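Local coordinates for protein carboxylase (Deinococcus radiodurans, PDB 5H80) that probably carries out the ATP-dependent carboxylation of biotin, as the biotin carboxylase domain of a single-chain bacterial carboxylase, at residues P136-L139 and D140-D144; A118-A121 and R122-Q126. All blocks are in the same frame, centred on the assembly; numbering follows the deposited sequence.

Interaction 1 (P136-L139 and D140-D144); sequences PDTL and DLFGD
The Phe-142 ring meets Thr-138 obliquely: the methyl CG2 of Thr-138 lies 3.6 Å from CE2 of Phe-142. The two side chains run alongside each other, pointing the same way from adjacent turns. The chi1 of Thr-138, -64°, sets OG1 beside the backbone N and CG2 opposite it, so that the methyl lies alongside the ring, while OG1 is hydrogen-bonded to Asp-135. Tyr-296 touches both side chains from a loop. The carboxylates of Asp-137 and Asp-140 share one water, which donates to both: it is 2.8 Å from OD1 of Asp-137 and 2.7 Å from OD2 of Asp-140. OD1 of Asp-137 and OD2 of Asp-140 are 4.6 Å apart, and the water between them probably eases the repulsion of like charges; OD2 of Asp-140 also has a salt bridge to Arg-122. Four i to i+4 backbone bonds hold the turns, the straightest from Phe-142 N to Thr-138 O at 2.9 Å (N-H...O 175°). The last, Gly-143 N to Leu-139 O, is bent to 134°. Asp-144 then takes the N-cap position of helix 145-154, with OD2 accepting from Arg-147 N. The arrangement is that of a short amphipathic alpha-helix leading directly into a capped successor.

Interaction 2 (A118-A121 and R122-Q126); sequences ADFA and RACAQ
Helix 118-126 is the connecting helix of a beta-alpha-beta unit, between parallel strands 106-108 and 130-131 in the biotin carboxylase N-terminal domain, and its successive turns meet here through two side-chain pairs. On the buried flank, SG of Cys-124 sits over one face of the Phe-120 ring, 3.5 Å above the plane and displaced toward the rim. Its distance to the ring centroid is 3.8 Å, at 22° from the normal, and CZ of Phe-120 is the nearest ring atom to SG at 3.6 Å: a sulfur-aromatic contact. With CG anti to the backbone N (chi1 174°), the side chain of Phe-120 projects outward from the helix and presents one face to the sulfur of the next turn. Phe-131 and Leu-114 also pack on this ring.

On the other flank, NH2 of Arg-122 forms a weak but straight hydrogen bond, part of a salt bridge, to OD1 of Asp-119 at 3.3 Å. OD1 lies at the guanidinium edge, near its plane, although the carboxylate is turned 69° from that plane. The arginine chain bends at chi3 and folds back, so that Ala-118 O lies over one guanidinium face and Ala-118 CB is 3.5 Å from NH2. With NH1 salt-bridged to Asp-140, the guanidinium lies between two carboxylates, whose combined field would be expected to favour its positive charge.

How the interactions relate
Along the chain, interaction 2 (118-126) comes first and interaction 1 (136-144) follows; they are in series, neither nesting nor crossing. Each closes only turns of its own helix, since its two segments are contiguous. Between them the chain passes through strand 130-131, an outermost strand of the five-stranded parallel sheet. Their centres lie 13 Å apart, yet the helices touch: NH1 of Arg-122 is 3.0 Å from OD2 of Asp-140 in a salt bridge, and CG of Arg-122 packs 3.6 Å from CB of Pro-136. Ala-118 and Ala-121 meet Leu-139 beside this polar link, joining the beta-alpha-beta helix to the helix that leads toward 145-154.

Interaction 1 (P136-L139 and D140-D144)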
# COMPACT_ATOMS: atom_id res chain seq x y z
N PRO A 136 -8.47 33.10 -0.14
CA PRO A 136 -9.85 33.37 -0.49
C PRO A 136 -10.17 34.02 -1.86
O PRO A 136 -11.13 33.58 -2.49
CB PRO A 136 -10.33 34.26 0.67
CG PRO A 136 -9.45 33.87 1.83
CD PRO A 136 -8.13 33.66 1.20
N ASP A 137 -9.36 34.97 -2.31
CA ASP A 137 -9.49 35.62 -3.63
C ASP A 137 -9.38 34.58 -4.77
O ASP A 137 -10.04 34.64 -5.78
CB ASP A 137 -8.41 36.66 -3.82
CG ASP A 137 -8.66 37.91 -3.06
OD1 ASP A 137 -9.80 38.19 -2.64
OD2 ASP A 137 -7.69 38.63 -2.86
N THR A 138 -8.51 33.59 -4.55
CA THR A 138 -8.38 32.46 -5.50
C THR A 138 -9.58 31.56 -5.43
O THR A 138 -10.00 31.03 -6.45
CB THR A 138 -7.09 31.68 -5.17
OG1 THR A 138 -5.96 32.49 -5.38
CG2 THR A 138 -6.96 30.41 -6.13
N LEU A 139 -10.14 31.29 -4.21
CA LEU A 139 -11.38 30.54 -4.03
C LEU A 139 -12.55 31.24 -4.81
O LEU A 139 -13.44 30.61 -5.45
CB LEU A 139 -11.76 30.37 -2.53
CG LEU A 139 -10.78 29.60 -1.57
CD1 LEU A 139 -11.36 29.40 -0.19
CD2 LEU A 139 -10.48 28.22 -2.15
N ASP A 140 -12.55 32.55 -4.69
CA ASP A 140 -13.64 33.35 -5.35
C ASP A 140 -13.53 33.24 -6.84
O ASP A 140 -14.53 33.02 -7.55
CB ASP A 140 -13.59 34.84 -4.98
CG ASP A 140 -14.35 35.16 -3.68
OD1 ASP A 140 -15.35 34.45 -3.36
OD2 ASP A 140 -13.90 36.10 -3.00
N LEU A 141 -12.32 33.38 -7.33
CA LEU A 141 -12.04 33.22 -8.73
C LEU A 141 -12.37 31.82 -9.30
O LEU A 141 -13.16 31.71 -10.23
CB LEU A 141 -10.62 33.59 -8.99
CG LEU A 141 -10.26 34.12 -10.44
CD1 LEU A 141 -8.84 34.68 -10.54
CD2 LEU A 141 -10.48 33.04 -11.52
N PHE A 142 -11.81 30.74 -8.73
CA PHE A 142 -12.05 29.45 -9.31
C PHE A 142 -13.42 28.94 -9.06
O PHE A 142 -13.80 27.99 -9.68
CB PHE A 142 -10.92 28.44 -8.90
CG PHE A 142 -9.53 28.78 -9.43
CD1 PHE A 142 -9.33 29.37 -10.67
CD2 PHE A 142 -8.41 28.32 -8.78
CE1 PHE A 142 -8.04 29.62 -11.15
CE2 PHE A 142 -7.13 28.57 -9.26
CZ PHE A 142 -6.94 29.21 -10.44
N GLY A 143 -14.19 29.59 -8.15
CA GLY A 143 -15.55 29.27 -7.96
C GLY A 143 -16.50 30.04 -8.86
O GLY A 143 -17.68 29.75 -8.89
N ASP A 144 -15.97 30.91 -9.69
CA ASP A 144 -16.83 31.69 -10.59
C ASP A 144 -16.58 31.29 -12.05
O ASP A 144 -15.50 31.56 -12.65
CB ASP A 144 -16.54 33.18 -10.40
CG ASP A 144 -17.52 34.06 -11.17
OD1 ASP A 144 -18.57 34.35 -10.59
OD2 ASP A 144 -17.26 34.42 -12.35
O HOH W 1 -12.24 37.99 -3.99

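Interaction 2 (A118-A121 and R122-Q126)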
# COMPACT_ATOMS: atom_id res chain seq x y z
N ALA A 118 -15.23 30.82 0.08
CA ALA A 118 -14.27 31.85 0.33
C ALA A 118 -14.56 32.69 1.65
O ALA A 118 -13.66 33.20 2.35
CB ALA A 118 -14.20 32.76 -0.85
N ASP A 119 -15.83 32.94 1.90
CA ASP A 119 -16.20 33.67 3.13
C ASP A 119 -15.74 32.92 4.38
O ASP A 119 -15.27 33.53 5.35
CB ASP A 119 -17.71 33.75 3.25
CG ASP A 119 -18.32 34.90 2.49
OD1 ASP A 119 -17.59 35.78 2.03
OD2 ASP A 119 -19.57 34.90 2.41
N PHE A 120 -15.87 31.59 4.30
CA PHE A 120 -15.53 30.75 5.42
C PHE A 120 -14.02 30.85 5.61
O PHE A 120 -13.58 31.12 6.73
CB PHE A 120 -16.09 29.34 5.30
CG PHE A 120 -15.61 28.42 6.41
CD1 PHE A 120 -16.00 28.61 7.74
CD2 PHE A 120 -14.68 27.41 6.11
CE1 PHE A 120 -15.52 27.79 8.73
CE2 PHE A 120 -14.19 26.58 7.12
CZ PHE A 120 -14.61 26.77 8.42
N ALA A 121 -13.24 30.71 4.53
CA ALA A 121 -11.80 30.90 4.59
C ALA A 121 -11.39 32.25 5.22
O ALA A 121 -10.58 32.29 6.07
CB ALA A 121 -11.16 30.72 3.23
N ARG A 122 -12.03 33.33 4.79
CA ARG A 122 -11.87 34.68 5.34
C ARG A 122 -12.13 34.71 6.80
O ARG A 122 -11.29 35.25 7.54
CB ARG A 122 -12.69 35.67 4.52
CG ARG A 122 -12.07 36.06 3.19
CD ARG A 122 -12.77 37.30 2.57
NE ARG A 122 -13.95 36.84 1.83
CZ ARG A 122 -13.95 36.57 0.52
NH1 ARG A 122 -12.89 36.84 -0.25
NH2 ARG A 122 -15.03 36.10 -0.04
N ALA A 123 -13.20 34.08 7.24
CA ALA A 123 -13.58 34.07 8.62
C ALA A 123 -12.58 33.27 9.47
O ALA A 123 -12.17 33.71 10.54
CB ALA A 123 -14.95 33.56 8.80
N CYS A 124 -12.09 32.14 8.93
CA CYS A 124 -10.96 31.47 9.57
C CYS A 124 -9.77 32.42 9.84
O CYS A 124 -9.35 32.56 11.08
CB CYS A 124 -10.57 30.21 8.73
SG CYS A 124 -11.73 28.84 8.71
N ALA A 125 -9.25 33.06 8.77
CA ALA A 125 -8.17 34.01 8.72
C ALA A 125 -8.40 35.10 9.84
O ALA A 125 -7.58 35.30 10.73
CB ALA A 125 -8.09 34.62 7.35
N GLN A 126 -9.59 35.66 9.79
CA GLN A 126 -10.02 36.66 10.83
C GLN A 126 -9.92 36.20 12.32
O GLN A 126 -9.53 37.00 13.21
CB GLN A 126 -11.46 37.11 10.51
CG GLN A 126 -11.46 38.21 9.47
CD GLN A 126 -10.90 39.50 10.09
OE1 GLN A 126 -11.16 39.77 11.25
NE2 GLN A 126 -10.11 40.26 9.33